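PDB 3H1N: probable glutathione S-transferase from Bordetella bronchiseptica RB50, which probably conjugates the thiol of glutathione to electrophilic compounds, as other glutathione S-transferases do. Local coordinates for residues 33-38 / 188-193; 136-141 / 246-251; 64-69 / 81-86; 167-172 / 210-215. All blocks are in the same frame, centred on the assembly; numbering follows the deposited sequence.

Interaction 1 of 4, residues 33-38 / 188-193; sequences RGEFVR and LYHVVE
His190 pushes its imidazole between the side chains of Glu35 and Phe36 and presents a different side to each. The tight half of the contact is on the imidazole face: Glu35 CG lies 3.4 Å from His190 CE1 and makes a CH-pi contact, 3.7 Å from the ring centroid. At the imidazole edge the partner is Phe36. His190 CD2 points at the phenyl face, off its centre and 3.8 Å from Phe36 CZ, in a T-shaped pair with planes at 89°. His190 reaches this far because its CG is anti to the backbone N (chi1 -175°), which places the ring between Glu35 and Phe36. Helix 34-43 is the first helix of the N-terminal thioredoxin-like domain, and helix 183-198 belongs to the all-helical C-terminal domain, so this packing spans the domain interface of the glutathione S-transferase fold. Their axes stay 10.3 Å apart at the closest point and run at 140°, too far for backbones to touch. Toward Val191 the fit is looser: its backbone N comes no nearer than 4.4 Å to Phe36 CE1, and its side chain packs on Leu121 and Thr122 of helix 105-127. The carboxylate of Glu35 is held by other partners: Arg38 grips its OE1 side-on through NE and NH1, the latter at 2.8 Å from Glu35 OE1, while Tyr229 hydrogen-bonds OE2.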
# COMPACT_ATOMS: atom_id res chain seq x y z
N ARG B 33 7.69 -10.70 -1.46
CA ARG B 33 7.39 -9.62 -0.52
C ARG B 33 8.09 -9.81 0.82
O ARG B 33 8.39 -8.84 1.53
CB ARG B 33 5.87 -9.52 -0.29
CG ARG B 33 5.04 -9.44 -1.56
CD ARG B 33 3.55 -9.28 -1.27
NE ARG B 33 2.77 -9.09 -2.49
CZ ARG B 33 1.45 -9.24 -2.57
NH1 ARG B 33 0.76 -9.61 -1.49
NH2 ARG B 33 0.80 -9.04 -3.71
N GLY B 34 8.34 -11.07 1.17
CA GLY B 34 8.96 -11.40 2.45
C GLY B 34 10.36 -10.83 2.56
O GLY B 34 10.81 -10.51 3.66
N GLU B 35 11.04 -10.69 1.42
CA GLU B 35 12.40 -10.17 1.38
C GLU B 35 12.55 -8.79 1.99
O GLU B 35 13.57 -8.51 2.61
CB GLU B 35 12.96 -10.21 -0.04
CG GLU B 35 14.48 -10.11 -0.12
CD GLU B 35 15.21 -11.27 0.57
OE1 GLU B 35 14.60 -12.32 0.85
OE2 GLU B 35 16.41 -11.11 0.83
N PHE B 36 11.54 -7.92 1.85
CA PHE B 36 11.62 -6.59 2.46
C PHE B 36 11.69 -6.69 3.99
O PHE B 36 12.45 -5.97 4.65
CB PHE B 36 10.45 -5.71 2.02
CG PHE B 36 10.44 -5.39 0.55
CD1 PHE B 36 11.22 -4.34 0.04
CD2 PHE B 36 9.65 -6.12 -0.34
CE1 PHE B 36 11.21 -4.04 -1.32
CE2 PHE B 36 9.63 -5.83 -1.71
CZ PHE B 36 10.42 -4.79 -2.20
N VAL B 37 10.93 -7.63 4.54
CA VAL B 37 10.92 -7.84 5.99
C VAL B 37 12.22 -8.50 6.45
O VAL B 37 12.83 -8.07 7.44
CB VAL B 37 9.68 -8.66 6.43
CG1 VAL B 37 9.70 -8.92 7.94
CG2 VAL B 37 8.41 -7.94 6.04
N ARG B 38 12.66 -9.51 5.69
CA ARG B 38 13.84 -10.30 6.00
C ARG B 38 15.09 -9.42 6.03
O ARG B 38 15.94 -9.58 6.91
CB ARG B 38 13.99 -11.42 4.96
CG ARG B 38 14.87 -12.59 5.35
CD ARG B 38 14.37 -13.92 4.73
NE ARG B 38 13.86 -13.70 3.39
CZ ARG B 38 12.66 -14.05 2.95
NH1 ARG B 38 12.31 -13.75 1.71
NH2 ARG B 38 11.82 -14.74 3.72
N LEU B 188 14.63 0.15 -0.71
CA LEU B 188 14.96 0.85 -1.95
C LEU B 188 16.09 0.12 -2.66
O LEU B 188 16.06 -0.10 -3.89
CB LEU B 188 15.32 2.33 -1.69
CG LEU B 188 15.61 3.23 -2.91
CD1 LEU B 188 14.48 3.20 -3.97
CD2 LEU B 188 15.90 4.67 -2.48
N TYR B 189 17.07 -0.30 -1.87
CA TYR B 189 18.14 -1.15 -2.41
C TYR B 189 17.53 -2.40 -3.07
O TYR B 189 17.91 -2.77 -4.19
CB TYR B 189 19.17 -1.52 -1.31
CG TYR B 189 19.77 -2.90 -1.50
CD1 TYR B 189 20.94 -3.10 -2.23
CD2 TYR B 189 19.15 -4.02 -0.93
CE1 TYR B 189 21.45 -4.36 -2.41
CE2 TYR B 189 19.65 -5.28 -1.11
CZ TYR B 189 20.80 -5.45 -1.84
OH TYR B 189 21.28 -6.72 -2.00
N HIS B 190 16.57 -3.02 -2.38
CA HIS B 190 16.02 -4.28 -2.89
C HIS B 190 15.21 -4.11 -4.17
O HIS B 190 15.33 -4.93 -5.09
CB HIS B 190 15.21 -5.05 -1.83
CG HIS B 190 14.76 -6.40 -2.33
ND1 HIS B 190 15.63 -7.43 -2.59
CD2 HIS B 190 13.53 -6.85 -2.67
CE1 HIS B 190 14.96 -8.47 -3.04
NE2 HIS B 190 13.68 -8.15 -3.09
N VAL B 191 14.39 -3.07 -4.25
CA VAL B 191 13.61 -2.84 -5.46
C VAL B 191 14.55 -2.54 -6.67
O VAL B 191 14.28 -2.98 -7.80
CB VAL B 191 12.47 -1.78 -5.24
CG1 VAL B 191 13.01 -0.33 -5.22
CG2 VAL B 191 11.40 -1.95 -6.30
N VAL B 192 15.68 -1.88 -6.42
CA VAL B 192 16.67 -1.66 -7.48
C VAL B 192 17.33 -2.99 -7.90
O VAL B 192 17.54 -3.23 -9.10
CB VAL B 192 17.73 -0.58 -7.09
CG1 VAL B 192 18.86 -0.52 -8.11
CG2 VAL B 192 17.08 0.80 -6.92
N GLU B 193 17.62 -3.86 -6.93
CA GLU B 193 18.12 -5.20 -7.25
C GLU B 193 17.14 -5.95 -8.13
O GLU B 193 17.54 -6.60 -9.09
CB GLU B 193 18.36 -6.05 -5.98
CG GLU B 193 19.64 -5.76 -5.26
CD GLU B 193 20.86 -6.16 -6.06
OE1 GLU B 193 21.00 -7.35 -6.42
OE2 GLU B 193 21.68 -5.27 -6.35

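Interaction 2 of 4, residues 136-141 / 246-251; sequences LYYEDQ and YPELDG
Tyr138 and Tyr246 lie face to face, their ring centroids 3.9 Å apart and their planes only 15° from parallel. The rings point in opposite directions, so each hydroxyl passes back toward the root of the other side chain: Tyr246 OH lies 3.7 Å from Tyr138 CB. Within the stack the closest atoms are Tyr246 CZ and Tyr138 CD2, 3.4 Å apart. Aliphatic packing is slighter, with Leu249 CD1 4.1 Å from Tyr138 CE1, beyond which Leu249 rests on Ala145 and Ala149 of helix 142-167. Among the polar contacts, Tyr138 OH donates to Glu248 OE2 at the edge of the phenol ring; the modelled 2.4 Å between Tyr138 OH and Glu248 OE2 is very short and should be read with caution. Glu248 folds back to reach it, its CG between the backbone N and carbonyl carbon (chi1 67°) and its chain bent again at chi2. A water bridges Tyr246 OH (2.7 Å) and Glu139 OE2 (2.9 Å), and Arg244 NH1 hydrogen-bonds the same hydroxyl. The contact thus ties the C-terminal tail, here a short 3-10 turn, to the loop leading into helix 142-167. With stacking fixing the plane of Tyr138, the buried phenol has one face and its polar end engaged, and its hydroxyl and Gln142 NE2 both gather at Glu248 OE2, although the exact length of the tyrosine bond is uncertain.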
# COMPACT_ATOMS: atom_id res chain seq x y z
N LEU B 136 -3.35 -16.47 -12.83
CA LEU B 136 -3.19 -17.15 -14.12
C LEU B 136 -1.73 -17.13 -14.56
O LEU B 136 -0.98 -16.25 -14.13
CB LEU B 136 -4.07 -16.53 -15.21
CG LEU B 136 -5.59 -16.51 -14.98
CD1 LEU B 136 -6.31 -15.77 -16.12
CD2 LEU B 136 -6.18 -17.92 -14.78
N TYR B 137 -1.34 -18.07 -15.41
CA TYR B 137 0.06 -18.18 -15.82
C TYR B 137 0.46 -17.04 -16.75
O TYR B 137 -0.37 -16.52 -17.51
CB TYR B 137 0.34 -19.52 -16.50
CG TYR B 137 0.11 -20.70 -15.58
CD1 TYR B 137 0.92 -20.90 -14.46
CD2 TYR B 137 -0.93 -21.59 -15.81
CE1 TYR B 137 0.71 -21.96 -13.60
CE2 TYR B 137 -1.15 -22.67 -14.96
CZ TYR B 137 -0.32 -22.85 -13.85
OH TYR B 137 -0.54 -23.91 -12.99
N TYR B 138 1.73 -16.68 -16.69
CA TYR B 138 2.28 -15.66 -17.56
C TYR B 138 2.00 -15.96 -19.03
O TYR B 138 1.56 -15.09 -19.77
CB TYR B 138 3.79 -15.49 -17.31
CG TYR B 138 4.50 -14.71 -18.40
CD1 TYR B 138 4.19 -13.37 -18.64
CD2 TYR B 138 5.48 -15.32 -19.19
CE1 TYR B 138 4.83 -12.65 -19.64
CE2 TYR B 138 6.13 -14.61 -20.20
CZ TYR B 138 5.80 -13.28 -20.42
OH TYR B 138 6.45 -12.56 -21.39
N GLU B 139 2.22 -17.21 -19.44
CA GLU B 139 2.09 -17.59 -20.85
C GLU B 139 0.71 -17.27 -21.42
O GLU B 139 0.58 -16.96 -22.60
CB GLU B 139 2.42 -19.07 -21.04
CG GLU B 139 3.91 -19.40 -20.89
CD GLU B 139 4.43 -19.29 -19.45
OE1 GLU B 139 3.62 -19.40 -18.49
OE2 GLU B 139 5.65 -19.09 -19.29
N ASP B 140 -0.31 -17.32 -20.57
CA ASP B 140 -1.68 -17.08 -21.01
C ASP B 140 -2.06 -15.60 -21.10
O ASP B 140 -3.13 -15.26 -21.59
CB ASP B 140 -2.66 -17.84 -20.11
CG ASP B 140 -2.48 -19.35 -20.22
OD1 ASP B 140 -2.41 -19.87 -21.35
OD2 ASP B 140 -2.40 -20.00 -19.15
N GLN B 141 -1.16 -14.74 -20.64
CA GLN B 141 -1.40 -13.29 -20.69
C GLN B 141 -0.18 -12.54 -21.24
O GLN B 141 0.00 -11.35 -20.98
CB GLN B 141 -1.86 -12.75 -19.32
CG GLN B 141 -0.90 -13.08 -18.16
CD GLN B 141 -1.53 -12.86 -16.79
OE1 GLN B 141 -2.11 -11.81 -16.52
NE2 GLN B 141 -1.42 -13.86 -15.92
N TYR B 246 12.10 -11.61 -18.20
CA TYR B 246 11.56 -12.03 -19.49
C TYR B 246 12.15 -11.11 -20.56
O TYR B 246 11.83 -9.93 -20.59
CB TYR B 246 10.03 -11.89 -19.47
CG TYR B 246 9.32 -12.87 -18.56
CD1 TYR B 246 9.50 -14.25 -18.72
CD2 TYR B 246 8.46 -12.42 -17.56
CE1 TYR B 246 8.84 -15.16 -17.89
CE2 TYR B 246 7.78 -13.33 -16.73
CZ TYR B 246 7.98 -14.69 -16.90
OH TYR B 246 7.32 -15.58 -16.08
N PRO B 247 13.05 -11.63 -21.41
CA PRO B 247 13.67 -10.77 -22.43
C PRO B 247 12.63 -9.99 -23.27
O PRO B 247 12.86 -8.82 -23.61
CB PRO B 247 14.44 -11.77 -23.29
CG PRO B 247 14.78 -12.88 -22.34
CD PRO B 247 13.56 -13.01 -21.46
N GLU B 248 11.49 -10.62 -23.56
CA GLU B 248 10.45 -9.99 -24.39
C GLU B 248 9.78 -8.75 -23.76
O GLU B 248 9.24 -7.91 -24.48
CB GLU B 248 9.39 -11.02 -24.84
CG GLU B 248 8.52 -11.61 -23.72
CD GLU B 248 9.11 -12.86 -23.07
OE1 GLU B 248 10.35 -13.08 -23.12
OE2 GLU B 248 8.32 -13.64 -22.49
N LEU B 249 9.86 -8.64 -22.43
CA LEU B 249 9.34 -7.49 -21.72
C LEU B 249 10.37 -6.37 -21.51
O LEU B 249 10.01 -5.26 -21.13
CB LEU B 249 8.73 -7.94 -20.38
CG LEU B 249 7.65 -9.03 -20.44
CD1 LEU B 249 6.98 -9.19 -19.07
CD2 LEU B 249 6.60 -8.71 -21.51
N ASP B 250 11.65 -6.65 -21.79
CA ASP B 250 12.72 -5.68 -21.62
C ASP B 250 12.91 -4.84 -22.92
O ASP B 250 12.28 -5.10 -23.95
CB ASP B 250 14.02 -6.43 -21.26
CG ASP B 250 15.05 -5.56 -20.49
OD1 ASP B 250 14.78 -4.40 -20.16
OD2 ASP B 250 16.15 -6.08 -20.23
N GLY B 251 13.74 -3.81 -22.84
CA GLY B 251 14.08 -2.98 -24.00
C GLY B 251 14.91 -1.78 -23.57
O GLY B 251 14.92 -1.43 -22.39
O HOH W 1 6.90 -18.10 -16.92

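Interaction 3 of 4, residues 64-69 / 81-86; sequences RRRRDT and GMTIAQ
The guanidinium of Arg66 approaches Thr83 obliquely, its NE 3.4 Å from Thr83 OG1, while NH1 of Arg65 is modelled over one of its faces; that placement is doubtful, since Arg65 has a second conformer, and the two groups, both donors, do not bond. This crossing belongs to the thioredoxin-like domain, where the loop after helix 59-65 lies beside 82-85, an outermost strand of the mixed sheet. The aliphatic part of Arg66 packs on the methyl, its CG 3.4 Å from Thr83 CG2, and bends at chi2 and chi3 take the charged end past the threonine. That end has its strongest partner elsewhere, in a salt bridge from NH1 to Asp62. The chain turns sharply at Arg66, the centre of an inverse gamma turn, before Thr69 comes up against the strand. Thr69 packs on Trp110 of the second subunit, and Ala85 N donates to Gln113 of that subunit, so the strand edge also faces the dimer partner. Thr69 OG1 is 3.3 Å from Thr83 O, a bond that remains unsettled because its proton has another acceptor within reach. Two waters link these threonines: one donates to Thr69 O and Thr83 O; the other lies 2.8 Å from Thr69 OG1 and accepts from Thr83 N at 3.1 Å.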
# COMPACT_ATOMS: atom_id res chain seq x y z
N ARG B 64 -4.82 -20.25 8.85
CA ARG B 64 -6.21 -20.59 9.17
C ARG B 64 -6.60 -20.34 10.62
O ARG B 64 -7.75 -19.98 10.90
CB ARG B 64 -6.49 -22.07 8.89
CG ARG B 64 -6.45 -22.47 7.46
CD ARG B 64 -6.86 -23.92 7.32
NE ARG B 64 -6.18 -24.55 6.19
CZ ARG B 64 -5.37 -25.60 6.28
NH1 ARG B 64 -5.15 -26.18 7.46
NH2 ARG B 64 -4.80 -26.08 5.19
N ARG B 65 -5.66 -20.58 11.52
CA ARG B 65 -5.92 -20.48 12.96
C ARG B 65 -5.84 -19.04 13.45
O ARG B 65 -6.34 -18.72 14.53
CB ARG B 65 -4.97 -21.38 13.77
CG ARG B 65 -3.65 -21.67 13.09
CD ARG B 65 -2.50 -21.76 14.07
NE ARG B 65 -2.58 -20.71 15.08
CZ ARG B 65 -1.55 -20.30 15.81
NH1 ARG B 65 -1.71 -19.34 16.70
NH2 ARG B 65 -0.35 -20.84 15.63
N ARG B 66 -5.23 -18.18 12.64
CA ARG B 66 -5.00 -16.79 12.97
C ARG B 66 -6.30 -16.00 12.96
O ARG B 66 -6.64 -15.40 11.94
CB ARG B 66 -4.03 -16.20 11.94
CG ARG B 66 -2.82 -15.59 12.56
CD ARG B 66 -1.70 -16.60 12.74
NE ARG B 66 -1.23 -16.50 14.11
CZ ARG B 66 -0.12 -17.07 14.59
NH1 ARG B 66 0.67 -17.78 13.81
NH2 ARG B 66 0.18 -16.91 15.88
N ARG B 67 -7.01 -15.98 14.09
CA ARG B 67 -8.40 -15.53 14.11
C ARG B 67 -8.72 -14.12 14.64
O ARG B 67 -9.69 -13.52 14.18
CB ARG B 67 -9.29 -16.58 14.78
CG ARG B 67 -9.55 -17.80 13.91
CD ARG B 67 -10.69 -17.55 12.93
NE ARG B 67 -11.59 -18.70 12.86
CZ ARG B 67 -12.83 -18.67 12.39
NH1 ARG B 67 -13.56 -19.78 12.38
NH2 ARG B 67 -13.35 -17.54 11.93
N ASP B 68 -7.96 -13.61 15.60
CA ASP B 68 -8.22 -12.27 16.15
C ASP B 68 -7.86 -11.15 15.16
O ASP B 68 -8.67 -10.27 14.89
CB ASP B 68 -7.52 -12.06 17.49
CG ASP B 68 -8.45 -12.25 18.69
OD1 ASP B 68 -9.28 -13.19 18.67
OD2 ASP B 68 -8.34 -11.47 19.66
N THR B 69 -6.63 -11.20 14.63
CA THR B 69 -6.19 -10.28 13.57
C THR B 69 -5.65 -11.08 12.38
O THR B 69 -4.43 -11.19 12.18
CB THR B 69 -5.13 -9.27 14.07
OG1 THR B 69 -4.03 -9.99 14.64
CG2 THR B 69 -5.70 -8.32 15.13
N GLY B 81 2.98 -11.09 20.82
CA GLY B 81 1.56 -11.33 21.00
C GLY B 81 0.67 -10.88 19.85
O GLY B 81 -0.53 -11.08 19.88
N MSE B 82 1.27 -10.29 18.83
CA MSE B 82 0.52 -9.76 17.69
C MSE B 82 0.78 -10.58 16.44
O MSE B 82 1.85 -11.16 16.27
CB MSE B 82 0.94 -8.31 17.44
CG MSE B 82 0.57 -7.35 18.59
SE MSE B 82 1.46 -5.63 18.40
CE MSE B 82 3.33 -6.19 18.70
N THR B 83 -0.21 -10.64 15.56
CA THR B 83 -0.03 -11.14 14.21
C THR B 83 -0.15 -9.96 13.27
O THR B 83 -1.22 -9.40 13.11
CB THR B 83 -1.07 -12.22 13.86
OG1 THR B 83 -1.03 -13.24 14.86
CG2 THR B 83 -0.78 -12.83 12.47
N ILE B 84 0.96 -9.58 12.65
CA ILE B 84 1.02 -8.34 11.89
C ILE B 84 1.21 -8.68 10.41
O ILE B 84 2.19 -9.35 10.04
CB ILE B 84 2.20 -7.43 12.38
CG1 ILE B 84 2.09 -7.16 13.89
CG2 ILE B 84 2.27 -6.11 11.57
CD1 ILE B 84 3.38 -6.60 14.53
N ALA B 85 0.30 -8.21 9.57
CA ALA B 85 0.39 -8.45 8.13
C ALA B 85 0.47 -7.14 7.33
O ALA B 85 0.29 -6.06 7.91
CB ALA B 85 -0.79 -9.31 7.65
N GLN B 86 0.68 -7.26 6.02
CA GLN B 86 1.04 -6.16 5.11
C GLN B 86 2.50 -5.74 5.32
O GLN B 86 2.90 -5.31 6.42
CB GLN B 86 0.07 -4.96 5.20
CG GLN B 86 -1.36 -5.22 4.65
CD GLN B 86 -1.43 -5.08 3.11
OE1 GLN B 86 -0.43 -4.78 2.47
NE2 GLN B 86 -2.60 -5.29 2.54
O HOH W 2 -2.40 -10.29 10.57
O HOH W 3 -2.35 -8.53 16.42

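Interaction 4 of 4, residues 167-172 / 210-215; sequences ALDRPG and YPRLMA
Leu168 and Arg212 bring the two backbones to 6.4 Å between their CA atoms, where the chain leaving helix 142-167 makes an inverse gamma turn centred on Asp169 beside the first turn of helix 211-221. Leu168 directs its CD1 at the helix backbone, 3.6 Å from Leu213 CA, with Leu213 CB somewhat farther off. Arg212 reaches the other way, its CD lying 3.5 Å from Leu168 O. A bend at chi3 (-77°) then turns the guanidinium flat against Asp169. The carboxylate and guanidinium planes are 17° apart and stacked, with Asp169 CB over one guanidinium face, 3.5 Å from Arg212 NH2. The resulting ion pair is long, 3.9 Å from Asp169 OD1 to Arg212 NH1, and the oxygen stands well out of the guanidinium plane with no N-H aimed at it. The stronger partner of Asp169 is Arg66 of the second subunit, which forms a salt bridge with OD2. Arg170 stays with its own loop: its NE, 2.8 Å from Ala167 O, and its NH2 grip that one oxygen side-on, and the oxygen lies in the guanidinium plane. Glu165, near the end of helix 142-167, accepts from Arg212 N and Leu213 N at the start of helix 211-221. The contact therefore joins the loop leaving helix 142-167 to the start of helix 211-221 mainly by packing and stacking, while Arg212 would probably add a modest electrostatic pull on an aspartate whose direct bond crosses the dimer interface.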
# COMPACT_ATOMS: atom_id res chain seq x y z
N ALA B 167 14.08 12.36 -3.51
CA ALA B 167 13.92 12.05 -2.09
C ALA B 167 15.27 11.98 -1.37
O ALA B 167 15.37 12.31 -0.18
CB ALA B 167 13.15 10.75 -1.92
N LEU B 168 16.29 11.53 -2.11
CA LEU B 168 17.68 11.44 -1.62
C LEU B 168 18.48 12.75 -1.68
O LEU B 168 19.65 12.76 -1.30
CB LEU B 168 18.44 10.36 -2.39
CG LEU B 168 18.02 8.91 -2.12
CD1 LEU B 168 18.52 7.96 -3.20
CD2 LEU B 168 18.50 8.48 -0.74
N ASP B 169 17.87 13.83 -2.16
CA ASP B 169 18.57 15.12 -2.24
C ASP B 169 18.57 15.84 -0.88
O ASP B 169 17.83 16.81 -0.66
CB ASP B 169 17.95 16.00 -3.34
CG ASP B 169 18.76 17.25 -3.63
OD1 ASP B 169 19.97 17.30 -3.29
OD2 ASP B 169 18.18 18.19 -4.22
N ARG B 170 19.41 15.32 0.02
CA ARG B 170 19.57 15.82 1.38
C ARG B 170 20.96 15.38 1.85
O ARG B 170 21.48 14.40 1.31
CB ARG B 170 18.52 15.23 2.31
CG ARG B 170 18.65 13.71 2.50
CD ARG B 170 17.42 13.12 3.21
NE ARG B 170 16.23 13.21 2.38
CZ ARG B 170 15.10 13.83 2.73
NH1 ARG B 170 15.00 14.41 3.91
NH2 ARG B 170 14.08 13.85 1.89
N PRO B 171 21.55 16.07 2.84
CA PRO B 171 22.86 15.59 3.28
C PRO B 171 22.76 14.24 3.99
O PRO B 171 21.72 13.91 4.56
CB PRO B 171 23.34 16.68 4.25
CG PRO B 171 22.12 17.40 4.68
CD PRO B 171 21.15 17.32 3.53
N GLY B 172 23.83 13.45 3.92
CA GLY B 172 23.91 12.24 4.73
C GLY B 172 23.85 10.92 3.98
O GLY B 172 24.14 9.87 4.57
N TYR B 210 20.47 8.55 -12.32
CA TYR B 210 20.15 8.56 -10.89
C TYR B 210 21.36 8.22 -9.99
O TYR B 210 21.33 7.20 -9.28
CB TYR B 210 18.98 7.60 -10.61
CG TYR B 210 17.85 7.69 -11.63
CD1 TYR B 210 17.05 8.82 -11.70
CD2 TYR B 210 17.62 6.66 -12.54
CE1 TYR B 210 16.04 8.93 -12.66
CE2 TYR B 210 16.59 6.74 -13.50
CZ TYR B 210 15.81 7.89 -13.54
OH TYR B 210 14.80 8.00 -14.47
N PRO B 211 22.39 9.08 -9.99
CA PRO B 211 23.62 8.80 -9.22
C PRO B 211 23.39 8.64 -7.70
O PRO B 211 24.03 7.79 -7.08
CB PRO B 211 24.51 10.01 -9.52
CG PRO B 211 23.53 11.11 -9.84
CD PRO B 211 22.44 10.42 -10.61
N ARG B 212 22.50 9.43 -7.11
CA ARG B 212 22.22 9.30 -5.67
C ARG B 212 21.55 7.96 -5.35
O ARG B 212 21.94 7.27 -4.40
CB ARG B 212 21.40 10.46 -5.11
CG ARG B 212 22.09 11.83 -5.20
CD ARG B 212 21.34 12.87 -4.37
NE ARG B 212 20.14 13.33 -5.04
CZ ARG B 212 20.09 14.35 -5.91
NH1 ARG B 212 21.19 15.03 -6.20
NH2 ARG B 212 18.95 14.68 -6.47
N LEU B 213 20.57 7.59 -6.18
CA LEU B 213 19.90 6.30 -6.05
C LEU B 213 20.87 5.12 -6.19
O LEU B 213 20.80 4.17 -5.43
CB LEU B 213 18.78 6.16 -7.10
CG LEU B 213 18.00 4.84 -7.17
CD1 LEU B 213 17.28 4.55 -5.85
CD2 LEU B 213 17.00 4.89 -8.31
N MSE B 214 21.75 5.19 -7.17
CA MSE B 214 22.72 4.12 -7.37
C MSE B 214 23.79 4.11 -6.28
O MSE B 214 24.28 3.04 -5.88
CB MSE B 214 23.31 4.18 -8.79
CG MSE B 214 22.23 4.07 -9.89
SE MSE B 214 20.88 2.64 -9.64
CE MSE B 214 22.11 1.16 -9.88
N ALA B 215 24.14 5.29 -5.78
CA ALA B 215 25.00 5.39 -4.60
C ALA B 215 24.34 4.73 -3.39
O ALA B 215 25.00 4.00 -2.66
CB ALA B 215 25.36 6.84 -4.30

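Interactions 1 and 4 share a hydrophobic layer in the C-terminal domain: Leu188 CG meets Leu213 CD1 at 3.6 Å, although the contact centres are about 18 Å apart. Interaction 1 lies about 2 Å from the centre of the chain, where the two domains meet; in this family the glutathione site lies in the cleft beside that interface. Interactions 3 and 4 sit on opposite sides of the chain's centre, about 37 Å apart between centres, yet the dimer brings their counterparts together: Asp169 of interaction 4 pairs with Arg66 of the second subunit. Interaction 2 is about 35 Å from interaction 3, centre to centre, and also borders the second subunit, through Asp140 O, hydrogen-bonded to Arg147 of the second subunit.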